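Local coordinates for inositol 2-dehydrogenase (Sinorhizobium meliloti, PDB 4HKT), which catalyses the NAD+-dependent oxidation of myo-inositol to scyllo-inosose, the first step in breaking myo-inositol down to acetyl-CoA, at residues L79-A84 with A100-A105; F121-D126 with Y234-R239; R152-P157 with H273-T278. All blocks are in the same frame, centred on the assembly; numbering follows the deposited sequence.

Contact 1: L79-A84 with A100-A105. With EDO (1,2-ethanediol), chain U.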
loop_
_atom_site.group_PDB
_atom_site.type_symbol
_atom_site.label_atom_id
_atom_site.label_comp_id
_atom_site.label_asym_id
_atom_site.label_seq_id
_atom_site.Cartn_x
_atom_site.Cartn_y
_atom_site.Cartn_z
ATOM N N LEU B 79 26.334 36.865 -9.437
ATOM C CA LEU B 79 27.251 35.778 -9.747
ATOM C C LEU B 79 26.938 35.141 -11.089
ATOM O O LEU B 79 27.863 34.845 -11.866
ATOM C CB LEU B 79 27.275 34.751 -8.639
ATOM C CG LEU B 79 28.074 35.186 -7.421
ATOM C CD1 LEU B 79 27.854 34.187 -6.310
ATOM C CD2 LEU B 79 29.570 35.333 -7.727
ATOM N N ILE B 80 25.650 34.989 -11.412
ATOM C CA ILE B 80 25.259 34.497 -12.734
ATOM C C ILE B 80 25.800 35.440 -13.811
ATOM O O ILE B 80 26.411 34.997 -14.783
ATOM C CB ILE B 80 23.718 34.343 -12.886
ATOM C CG1 ILE B 80 23.195 33.253 -11.960
ATOM C CG2 ILE B 80 23.375 34.032 -14.328
ATOM C CD1 ILE B 80 21.689 33.325 -11.699
ATOM N N GLU B 81 25.594 36.740 -13.664
ATOM C CA GLU B 81 26.077 37.688 -14.682
ATOM C C GLU B 81 27.614 37.639 -14.848
ATOM O O GLU B 81 28.128 37.653 -15.975
ATOM C CB GLU B 81 25.633 39.117 -14.341
ATOM C CG GLU B 81 24.154 39.348 -14.515
ATOM C CD GLU B 81 23.679 40.719 -14.056
ATOM O OE1 GLU B 81 24.380 41.361 -13.239
ATOM O OE2 GLU B 81 22.568 41.129 -14.476
ATOM N N ARG B 82 28.332 37.575 -13.738
ATOM C CA ARG B 82 29.788 37.506 -13.761
ATOM C C ARG B 82 30.292 36.220 -14.470
ATOM O O ARG B 82 31.202 36.266 -15.325
ATOM C CB ARG B 82 30.340 37.532 -12.350
ATOM C CG ARG B 82 30.378 38.892 -11.667
ATOM C CD ARG B 82 30.683 38.726 -10.188
ATOM N NE ARG B 82 32.067 38.343 -10.009
ATOM C CZ ARG B 82 32.683 38.155 -8.847
ATOM N NH1 ARG B 82 32.050 38.292 -7.697
ATOM N NH2 ARG B 82 33.973 37.809 -8.852
ATOM N N PHE B 83 29.696 35.079 -14.144
ATOM C CA PHE B 83 30.199 33.846 -14.725
ATOM C C PHE B 83 29.763 33.692 -16.169
ATOM O O PHE B 83 30.502 33.095 -16.988
ATOM C CB PHE B 83 29.922 32.642 -13.811
ATOM C CG PHE B 83 30.860 32.567 -12.657
ATOM C CD1 PHE B 83 32.036 31.835 -12.758
ATOM C CD2 PHE B 83 30.633 33.279 -11.500
ATOM C CE1 PHE B 83 32.939 31.791 -11.705
ATOM C CE2 PHE B 83 31.513 33.216 -10.438
ATOM C CZ PHE B 83 32.679 32.474 -10.546
ATOM N N ALA B 84 28.611 34.273 -16.512
ATOM C CA ALA B 84 28.156 34.349 -17.874
ATOM C C ALA B 84 29.175 35.125 -18.713
ATOM O O ALA B 84 29.621 34.659 -19.791
ATOM C CB ALA B 84 26.809 35.045 -17.981
ATOM N N ALA B 100 11.702 40.287 -9.537
ATOM C CA ALA B 100 11.531 39.776 -10.898
ATOM C C ALA B 100 12.218 40.674 -11.944
ATOM O O ALA B 100 12.734 40.195 -12.970
ATOM C CB ALA B 100 10.044 39.610 -11.225
ATOM N N GLU B 101 12.225 41.979 -11.681
ATOM C CA GLU B 101 12.920 42.905 -12.540
ATOM C C GLU B 101 14.437 42.604 -12.573
ATOM O O GLU B 101 15.034 42.552 -13.649
ATOM C CB GLU B 101 12.690 44.356 -12.089
ATOM C CG GLU B 101 13.127 45.366 -13.140
ATOM C CD GLU B 101 12.104 45.573 -14.279
ATOM O OE1 GLU B 101 11.547 44.587 -14.856
ATOM O OE2 GLU B 101 11.844 46.762 -14.610
ATOM N N ARG B 102 15.038 42.410 -11.415
ATOM C CA ARG B 102 16.460 41.932 -11.350
ATOM C C ARG B 102 16.695 40.637 -12.125
ATOM O O ARG B 102 17.749 40.468 -12.784
ATOM C CB ARG B 102 16.866 41.698 -9.890
ATOM C CG ARG B 102 18.323 41.363 -9.622
ATOM C CD ARG B 102 19.253 42.511 -10.033
ATOM N NE ARG B 102 20.657 42.113 -10.080
ATOM C CZ ARG B 102 21.292 41.646 -11.158
ATOM N NH1 ARG B 102 20.657 41.449 -12.326
ATOM N NH2 ARG B 102 22.591 41.399 -11.081
ATOM N N VAL B 103 15.753 39.696 -12.020
ATOM C CA VAL B 103 15.873 38.402 -12.719
ATOM C C VAL B 103 15.904 38.653 -14.217
ATOM O O VAL B 103 16.725 38.095 -14.937
ATOM C CB VAL B 103 14.726 37.432 -12.390
ATOM C CG1 VAL B 103 14.819 36.206 -13.286
ATOM C CG2 VAL B 103 14.705 37.084 -10.907
ATOM N N ARG B 104 14.992 39.478 -14.692
ATOM C CA ARG B 104 14.935 39.888 -16.099
ATOM C C ARG B 104 16.214 40.506 -16.624
ATOM O O ARG B 104 16.658 40.178 -17.727
ATOM C CB ARG B 104 13.739 40.841 -16.339
ATOM C CG ARG B 104 12.393 40.115 -16.488
ATOM C CD ARG B 104 11.292 41.062 -16.966
ATOM N NE ARG B 104 10.943 41.972 -15.877
ATOM C CZ ARG B 104 9.991 41.752 -14.962
ATOM N NH1 ARG B 104 9.207 40.657 -15.004
ATOM N NH2 ARG B 104 9.793 42.667 -14.018
ATOM N N ALA B 105 16.823 41.372 -15.828
ATOM C CA ALA B 105 18.092 41.983 -16.182
ATOM C C ALA B 105 19.184 40.925 -16.294
ATOM O O ALA B 105 19.994 40.962 -17.198
ATOM C CB ALA B 105 18.489 43.028 -15.133
HETATM C C1 EDO U . 28.369 41.836 -11.094
HETATM O O1 EDO U . 29.648 42.092 -11.693
HETATM C C2 EDO U . 27.352 41.401 -12.134
HETATM O O2 EDO U . 26.988 42.435 -13.065
#

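Contact 2: F121-D126 with Y234-R239. With EDO (1,2-ethanediol), chain S.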
loop_
_atom_site.group_PDB
_atom_site.type_symbol
_atom_site.label_atom_id
_atom_site.label_comp_id
_atom_site.label_asym_id
_atom_site.label_seq_id
_atom_site.Cartn_x
_atom_site.Cartn_y
_atom_site.Cartn_z
ATOM N N PHE B 121 15.795 23.513 -9.974
ATOM C CA PHE B 121 14.506 22.937 -9.590
ATOM C C PHE B 121 14.720 21.435 -9.704
ATOM O O PHE B 121 14.354 20.818 -10.688
ATOM C CB PHE B 121 13.379 23.415 -10.474
ATOM C CG PHE B 121 12.976 24.854 -10.238
ATOM C CD1 PHE B 121 12.661 25.293 -8.989
ATOM C CD2 PHE B 121 12.788 25.709 -11.294
ATOM C CE1 PHE B 121 12.259 26.597 -8.778
ATOM C CE2 PHE B 121 12.366 27.005 -11.110
ATOM C CZ PHE B 121 12.116 27.463 -9.842
ATOM N N ASN B 122 15.340 20.878 -8.687
ATOM C CA ASN B 122 15.812 19.486 -8.724
ATOM C C ASN B 122 14.693 18.469 -8.810
ATOM O O ASN B 122 14.896 17.322 -9.283
ATOM C CB ASN B 122 16.645 19.198 -7.489
ATOM C CG ASN B 122 15.931 19.595 -6.217
ATOM O OD1 ASN B 122 15.802 20.768 -5.918
ATOM N ND2 ASN B 122 15.429 18.622 -5.492
ATOM N N ARG B 123 13.497 18.872 -8.385
ATOM C CA ARG B 123 12.365 17.961 -8.391
ATOM C C ARG B 123 12.003 17.507 -9.776
ATOM O O ARG B 123 11.492 16.413 -9.944
ATOM C CB ARG B 123 11.167 18.539 -7.634
ATOM C CG ARG B 123 11.511 18.787 -6.187
ATOM C CD ARG B 123 10.348 19.393 -5.430
ATOM N NE ARG B 123 10.826 19.996 -4.192
ATOM C CZ ARG B 123 10.063 20.666 -3.327
ATOM N NH1 ARG B 123 8.764 20.838 -3.566
ATOM N NH2 ARG B 123 10.597 21.169 -2.211
ATOM N N ARG B 124 12.323 18.294 -10.776
ATOM C CA ARG B 124 12.100 17.869 -12.131
ATOM C C ARG B 124 12.979 16.649 -12.554
ATOM O O ARG B 124 12.705 16.054 -13.589
ATOM C CB ARG B 124 12.384 19.003 -13.088
ATOM C CG ARG B 124 11.417 20.152 -13.089
ATOM C CD ARG B 124 11.777 21.035 -14.241
ATOM N NE ARG B 124 10.898 22.172 -14.304
ATOM C CZ ARG B 124 10.446 22.693 -15.426
ATOM N NH1 ARG B 124 10.808 22.187 -16.621
ATOM N NH2 ARG B 124 9.636 23.740 -15.358
ATOM N N PHE B 125 14.035 16.339 -11.782
ATOM C CA PHE B 125 14.980 15.246 -12.087
ATOM C C PHE B 125 14.816 14.028 -11.171
ATOM O O PHE B 125 15.560 13.040 -11.284
ATOM C CB PHE B 125 16.428 15.782 -12.031
ATOM C CG PHE B 125 16.712 16.806 -13.066
ATOM C CD1 PHE B 125 16.869 16.437 -14.376
ATOM C CD2 PHE B 125 16.772 18.157 -12.742
ATOM C CE1 PHE B 125 17.112 17.385 -15.363
ATOM C CE2 PHE B 125 17.027 19.099 -13.712
ATOM C CZ PHE B 125 17.185 18.720 -15.034
ATOM N N ASP B 126 13.857 14.101 -10.244
ATOM C CA ASP B 126 13.525 12.969 -9.381
ATOM C C ASP B 126 12.992 11.810 -10.236
ATOM O O ASP B 126 12.120 12.035 -11.099
ATOM C CB ASP B 126 12.450 13.371 -8.363
ATOM C CG ASP B 126 12.081 12.241 -7.462
ATOM O OD1 ASP B 126 13.008 11.718 -6.755
ATOM O OD2 ASP B 126 10.899 11.804 -7.528
ATOM N N TYR B 234 6.046 13.722 10.608
ATOM C CA TYR B 234 6.334 12.502 9.854
ATOM C C TYR B 234 7.400 12.667 8.747
ATOM O O TYR B 234 7.747 11.704 8.036
ATOM C CB TYR B 234 5.018 11.902 9.329
ATOM C CG TYR B 234 4.088 12.894 8.667
ATOM C CD1 TYR B 234 4.163 13.122 7.313
ATOM C CD2 TYR B 234 3.148 13.621 9.407
ATOM C CE1 TYR B 234 3.336 14.048 6.695
ATOM C CE2 TYR B 234 2.299 14.545 8.796
ATOM C CZ TYR B 234 2.412 14.744 7.439
ATOM O OH TYR B 234 1.587 15.619 6.792
ATOM N N GLY B 235 7.981 13.854 8.621
ATOM C CA GLY B 235 9.061 14.054 7.663
ATOM C C GLY B 235 8.676 14.847 6.405
ATOM O O GLY B 235 7.715 15.618 6.395
ATOM N N TYR B 236 9.486 14.690 5.370
ATOM C CA TYR B 236 9.453 15.519 4.208
ATOM C C TYR B 236 8.394 14.983 3.231
ATOM O O TYR B 236 8.624 13.997 2.531
ATOM C CB TYR B 236 10.827 15.534 3.572
ATOM C CG TYR B 236 11.117 16.613 2.549
ATOM C CD1 TYR B 236 10.478 17.859 2.587
ATOM C CD2 TYR B 236 12.097 16.404 1.568
ATOM C CE1 TYR B 236 10.804 18.850 1.685
ATOM C CE2 TYR B 236 12.432 17.379 0.673
ATOM C CZ TYR B 236 11.790 18.601 0.733
ATOM O OH TYR B 236 12.146 19.565 -0.162
ATOM N N ASP B 237 7.225 15.601 3.262
ATOM C CA ASP B 237 6.072 15.167 2.473
ATOM C C ASP B 237 6.146 15.786 1.094
ATOM O O ASP B 237 6.190 16.969 0.973
ATOM C CB ASP B 237 4.781 15.582 3.210
ATOM C CG ASP B 237 3.523 14.927 2.652
ATOM O OD1 ASP B 237 3.567 14.244 1.582
ATOM O OD2 ASP B 237 2.474 15.124 3.303
ATOM N N GLN B 238 6.232 14.969 0.058
ATOM C CA GLN B 238 6.434 15.449 -1.290
ATOM C C GLN B 238 5.583 14.609 -2.219
ATOM O O GLN B 238 6.044 13.608 -2.761
ATOM C CB GLN B 238 7.918 15.323 -1.723
ATOM C CG GLN B 238 8.934 16.090 -0.886
ATOM C CD GLN B 238 8.974 17.533 -1.269
ATOM O OE1 GLN B 238 9.671 17.916 -2.206
ATOM N NE2 GLN B 238 8.244 18.359 -0.539
ATOM N N ARG B 239 4.329 15.005 -2.405
ATOM C CA ARG B 239 3.417 14.255 -3.270
ATOM C C ARG B 239 2.940 15.052 -4.451
ATOM O O ARG B 239 2.773 16.259 -4.370
ATOM C CB ARG B 239 2.221 13.802 -2.482
ATOM C CG ARG B 239 2.523 12.599 -1.617
ATOM C CD ARG B 239 1.298 12.340 -0.770
ATOM N NE ARG B 239 1.226 13.228 0.377
ATOM C CZ ARG B 239 0.092 13.617 0.971
ATOM N NH1 ARG B 239 -1.082 13.262 0.488
ATOM N NH2 ARG B 239 0.135 14.386 2.054
HETATM C C1 EDO S . 7.183 22.713 -19.161
HETATM O O1 EDO S . 7.943 21.549 -18.810
HETATM C C2 EDO S . 7.379 23.827 -18.120
HETATM O O2 EDO S . 8.780 24.053 -17.846
HETATM O O HOH W 1 8.894 21.443 0.155
HETATM O O HOH W 2 13.430 20.228 -3.108
#

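Contact 3: R152-P157 with H273-T278. With EDO (1,2-ethanediol), chain X.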
loop_
_atom_site.group_PDB
_atom_site.type_symbol
_atom_site.label_atom_id
_atom_site.label_comp_id
_atom_site.label_asym_id
_atom_site.label_seq_id
_atom_site.Cartn_x
_atom_site.Cartn_y
_atom_site.Cartn_z
ATOM N N ARG B 152 5.344 19.441 2.435
ATOM C CA ARG B 152 5.411 19.768 3.848
ATOM C C ARG B 152 6.822 19.519 4.304
ATOM O O ARG B 152 7.337 18.405 4.138
ATOM C CB ARG B 152 4.423 18.936 4.697
ATOM C CG ARG B 152 2.967 19.115 4.255
ATOM C CD ARG B 152 1.958 18.308 5.036
ATOM N NE ARG B 152 0.642 18.578 4.483
ATOM C CZ ARG B 152 -0.374 17.726 4.420
ATOM N NH1 ARG B 152 -0.309 16.517 4.920
ATOM N NH2 ARG B 152 -1.498 18.100 3.820
ATOM N N ASP B 153 7.451 20.572 4.808
ATOM C CA ASP B 153 8.798 20.481 5.329
ATOM C C ASP B 153 8.784 19.827 6.717
ATOM O O ASP B 153 7.757 19.875 7.426
ATOM C CB ASP B 153 9.420 21.879 5.421
ATOM C CG ASP B 153 9.843 22.430 4.085
ATOM O OD1 ASP B 153 9.753 21.725 3.056
ATOM O OD2 ASP B 153 10.269 23.611 4.053
ATOM N N PRO B 154 9.936 19.248 7.136
ATOM C CA PRO B 154 9.967 18.611 8.440
ATOM C C PRO B 154 9.801 19.656 9.542
ATOM O O PRO B 154 9.148 19.406 10.538
ATOM C CB PRO B 154 11.342 17.919 8.468
ATOM C CG PRO B 154 12.192 18.755 7.561
ATOM C CD PRO B 154 11.264 19.219 6.472
ATOM N N SER B 155 10.319 20.857 9.326
ATOM C CA SER B 155 10.175 21.900 10.326
ATOM C C SER B 155 10.556 23.182 9.659
ATOM O O SER B 155 11.100 23.160 8.555
ATOM C CB SER B 155 11.132 21.618 11.507
ATOM O OG SER B 155 12.437 21.570 10.990
ATOM N N ALA B 156 10.250 24.305 10.304
ATOM C CA ALA B 156 10.415 25.627 9.690
ATOM C C ALA B 156 11.844 26.125 9.838
ATOM O O ALA B 156 12.496 25.799 10.802
ATOM C CB ALA B 156 9.500 26.632 10.364
ATOM N N PRO B 157 12.297 26.971 8.910
ATOM C CA PRO B 157 13.591 27.567 9.097
ATOM C C PRO B 157 13.534 28.636 10.196
ATOM O O PRO B 157 12.453 29.027 10.621
ATOM C CB PRO B 157 13.906 28.165 7.734
ATOM C CG PRO B 157 12.574 28.466 7.129
ATOM C CD PRO B 157 11.585 27.512 7.732
ATOM N N HIS B 273 11.780 10.653 4.673
ATOM C CA HIS B 273 13.075 11.286 4.729
ATOM C C HIS B 273 13.009 12.551 5.571
ATOM O O HIS B 273 11.983 13.279 5.563
ATOM C CB HIS B 273 13.546 11.668 3.321
ATOM C CG HIS B 273 13.924 10.507 2.445
ATOM N ND1 HIS B 273 15.197 9.963 2.430
ATOM C CD2 HIS B 273 13.217 9.829 1.512
ATOM C CE1 HIS B 273 15.250 9.001 1.527
ATOM N NE2 HIS B 273 14.061 8.901 0.958
ATOM N N ASP B 274 14.086 12.847 6.298
ATOM C CA ASP B 274 14.133 14.082 7.064
ATOM C C ASP B 274 13.943 15.254 6.139
ATOM O O ASP B 274 12.987 16.009 6.320
ATOM C CB ASP B 274 15.442 14.253 7.840
ATOM C CG ASP B 274 15.584 13.242 8.965
ATOM O OD1 ASP B 274 14.551 12.781 9.485
ATOM O OD2 ASP B 274 16.725 12.895 9.297
ATOM N N PHE B 275 14.829 15.408 5.147
ATOM C CA PHE B 275 14.756 16.606 4.271
ATOM C C PHE B 275 15.326 16.326 2.866
ATOM O O PHE B 275 15.427 15.169 2.451
ATOM C CB PHE B 275 15.420 17.813 4.969
ATOM C CG PHE B 275 14.817 19.180 4.627
ATOM C CD1 PHE B 275 13.648 19.331 3.853
ATOM C CD2 PHE B 275 15.440 20.333 5.097
ATOM C CE1 PHE B 275 13.141 20.605 3.558
ATOM C CE2 PHE B 275 14.930 21.597 4.818
ATOM C CZ PHE B 275 13.784 21.734 4.048
ATOM N N PHE B 276 15.642 17.374 2.113
ATOM C CA PHE B 276 16.010 17.209 0.720
ATOM C C PHE B 276 17.319 16.436 0.555
ATOM O O PHE B 276 17.514 15.768 -0.462
ATOM C CB PHE B 276 16.078 18.578 0.017
ATOM C CG PHE B 276 17.092 19.523 0.610
ATOM C CD1 PHE B 276 18.469 19.326 0.395
ATOM C CD2 PHE B 276 16.683 20.607 1.404
ATOM C CE1 PHE B 276 19.398 20.186 0.961
ATOM C CE2 PHE B 276 17.619 21.475 1.960
ATOM C CZ PHE B 276 18.972 21.265 1.737
HETATM N N MSE B 277 18.184 16.505 1.572
HETATM C CA MSE B 277 19.511 15.899 1.532
HETATM C C MSE B 277 19.417 14.460 1.123
HETATM O O MSE B 277 20.156 14.028 0.245
HETATM C CB MSE B 277 20.264 15.984 2.869
HETATM C CG MSE B 277 20.643 17.418 3.284
HETATM SE SE MSE B 277 19.140 18.446 4.068
HETATM C CE MSE B 277 18.908 17.399 5.740
ATOM N N THR B 278 18.542 13.687 1.749
ATOM C CA THR B 278 18.433 12.289 1.360
ATOM C C THR B 278 17.267 12.008 0.444
ATOM O O THR B 278 17.334 11.059 -0.307
ATOM C CB THR B 278 18.403 11.291 2.524
ATOM O OG1 THR B 278 17.390 11.650 3.448
ATOM C CG2 THR B 278 19.772 11.200 3.221
HETATM C C1 EDO X . 13.279 25.813 2.776
HETATM O O1 EDO X . 13.885 27.094 2.943
HETATM C C2 EDO X . 12.351 25.762 1.556
HETATM O O2 EDO X . 11.397 24.713 1.733
#

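Contact 1: L79-A84 with A100-A105
E81 and R102 approach from opposite directions across the gap between two helices of the NAD-binding Rossmann domain, forming a two-pronged salt bridge at the protein surface. R102 NH1 donates to E81 OE2 at 2.9 Å, while R102 NH2 reaches E81 OE1 at 2.8 Å in a weak, more bent bond. The carboxylate lies near the guanidinium plane, at its edge, but the two flat groups are twisted 44° apart. As a result NH1 meets OE2 from well above the carboxylate plane, and the grip is not a coplanar one. A molecule of 1,2-ethanediol, probably from the crystallisation liquor, adds a bond from its O2 to E81 OE1 at 2.8 Å.

Further out, R102 leaves its helix with CG anti to the backbone N (chi1 -173°) and then bends at chi2 (63°), which swings the guanidinium across to the other helix. D78, one turn before E81, makes a second salt bridge to R102 NH2. Cutting E81 back to an alanine would probably leave R102 NH1 without this acceptor and let the guanidinium turn about its bond to D78.

Helices 76-85 and 100-112 are successive crossovers of the parallel sheet, leading into strands 89-93 and 117-120. Beneath the salt bridge I80 packs on C106 and V110, and V103 faces L309 and L312 of helix 305-324.

Contact 2: F121-D126 with Y234-R239
R123 and Q238 pack at right angles, the amide oxygen of Q238 lying over the face of the arginine's guanidinium group. Q238 OE1 is 3.0 Å from R123 CZ, with the amide plane turned 89° from the guanidinium. Because the oxygen sits above the guanidinium plane, the N-H groups, lying in that plane, do not point at it, and the approach is probably electrostatic, a carbonyl dipole over a cation. OE1 is hydrogen-bonded to Y280 OH. A bend at chi2 (-80°) brings the Q238 amide back over the rim of the Y236 ring, CD 3.6 Å above its plane, and NE2 is fixed by a 2.9 Å bond to D237 O.

This close-packed face contrasts with the water-filled side of the contact. One water accepts from R123 NH2 at 2.9 Å and from Q238 NE2 at 3.2 Å, bridging the two side chains; a second, at the edge of the guanidinium, accepts from R123 NE at 2.8 Å. Y236 OH comes to 3.0 Å from R123 NH2.

The contact probably lies at the cleft between the nucleotide-binding and C-terminal domains, where enzymes of this family hold their substrate. R123 sits in the 3-10 turn between strand 117-120 and helix 127-137, resting on H175 and M179 of helix 168-184. Q238 belongs to strand 237-244, antiparallel to strand 144-152, whose S151 touches both side chains.

Contact 3: R152-P157 with H273-T278
P154 lies over D274 and F275 in a proline-aromatic CH-pi contact, joining the loop after strand 144-152 to the start of the short helix 276-279. The second segment enters at H273, whose backbone is hydrogen-bonded to Y236. At D274 the carbonyl oxygen is covered by the proline: P154 CG comes to 3.1 Å from D274 O, and P154 CB is nearly as close. This oxygen is buried by the contact and has no hydrogen-bonding partner in the model.

F275, at the N-cap position of the helix, carries the main packing. P154 CD lies 3.9 Å from the centroid of its ring and somewhat toward the rim, with the pyrrolidine crossing the F275 side chain at about a right angle. The F275 chi1 of -148° is well off a staggered value, and the ring placed this way is covered on both sides, F276 CD2 lying over the centre of the opposite face. D153 flanks the same ring, its OD1 3.6 Å from F275 CE1 and its carboxylate plane tilted 68° to the aromatic one. The other oxygen of D153 forms a salt bridge with R230 and accepts from O2 of a bound 1,2-ethanediol, which also bonds to D171.

F276 packs on I14 and M277 on R13, so that the helix start leans on helix 13-24 of the Rossmann domain. M277, a selenomethionine, lays its SE over the rim of the F276 ring, 3.5 Å above its plane. At T278, within the helix, the side chain reaches back: OG1 is hydrogen-bonded to H273 ND1 at 2.9 Å.

Overall arrangement
From the N terminus, contact 1 is complete before the others begin: it closes the short excursion through strand 89-93 and binds two neighbouring helices of the Rossmann domain. The chain runs on from the parallel sheet through 121-126 and 152-157, and returns to these two segments later, at 234-239 and 273-278. Contacts 2 and 3 thus cross, each closing a loop of more than a hundred residues, with centres about 10 Å apart. They join through Y234 OH and R152 NH1, 2.8 Å apart. Together they tie the turn after strand 117-120 to neighbouring strands 144-152 and 237-244 of the large mixed sheet and to helix 276-279; contact 1 touches neither, its centre about 27 and 29 Å from theirs.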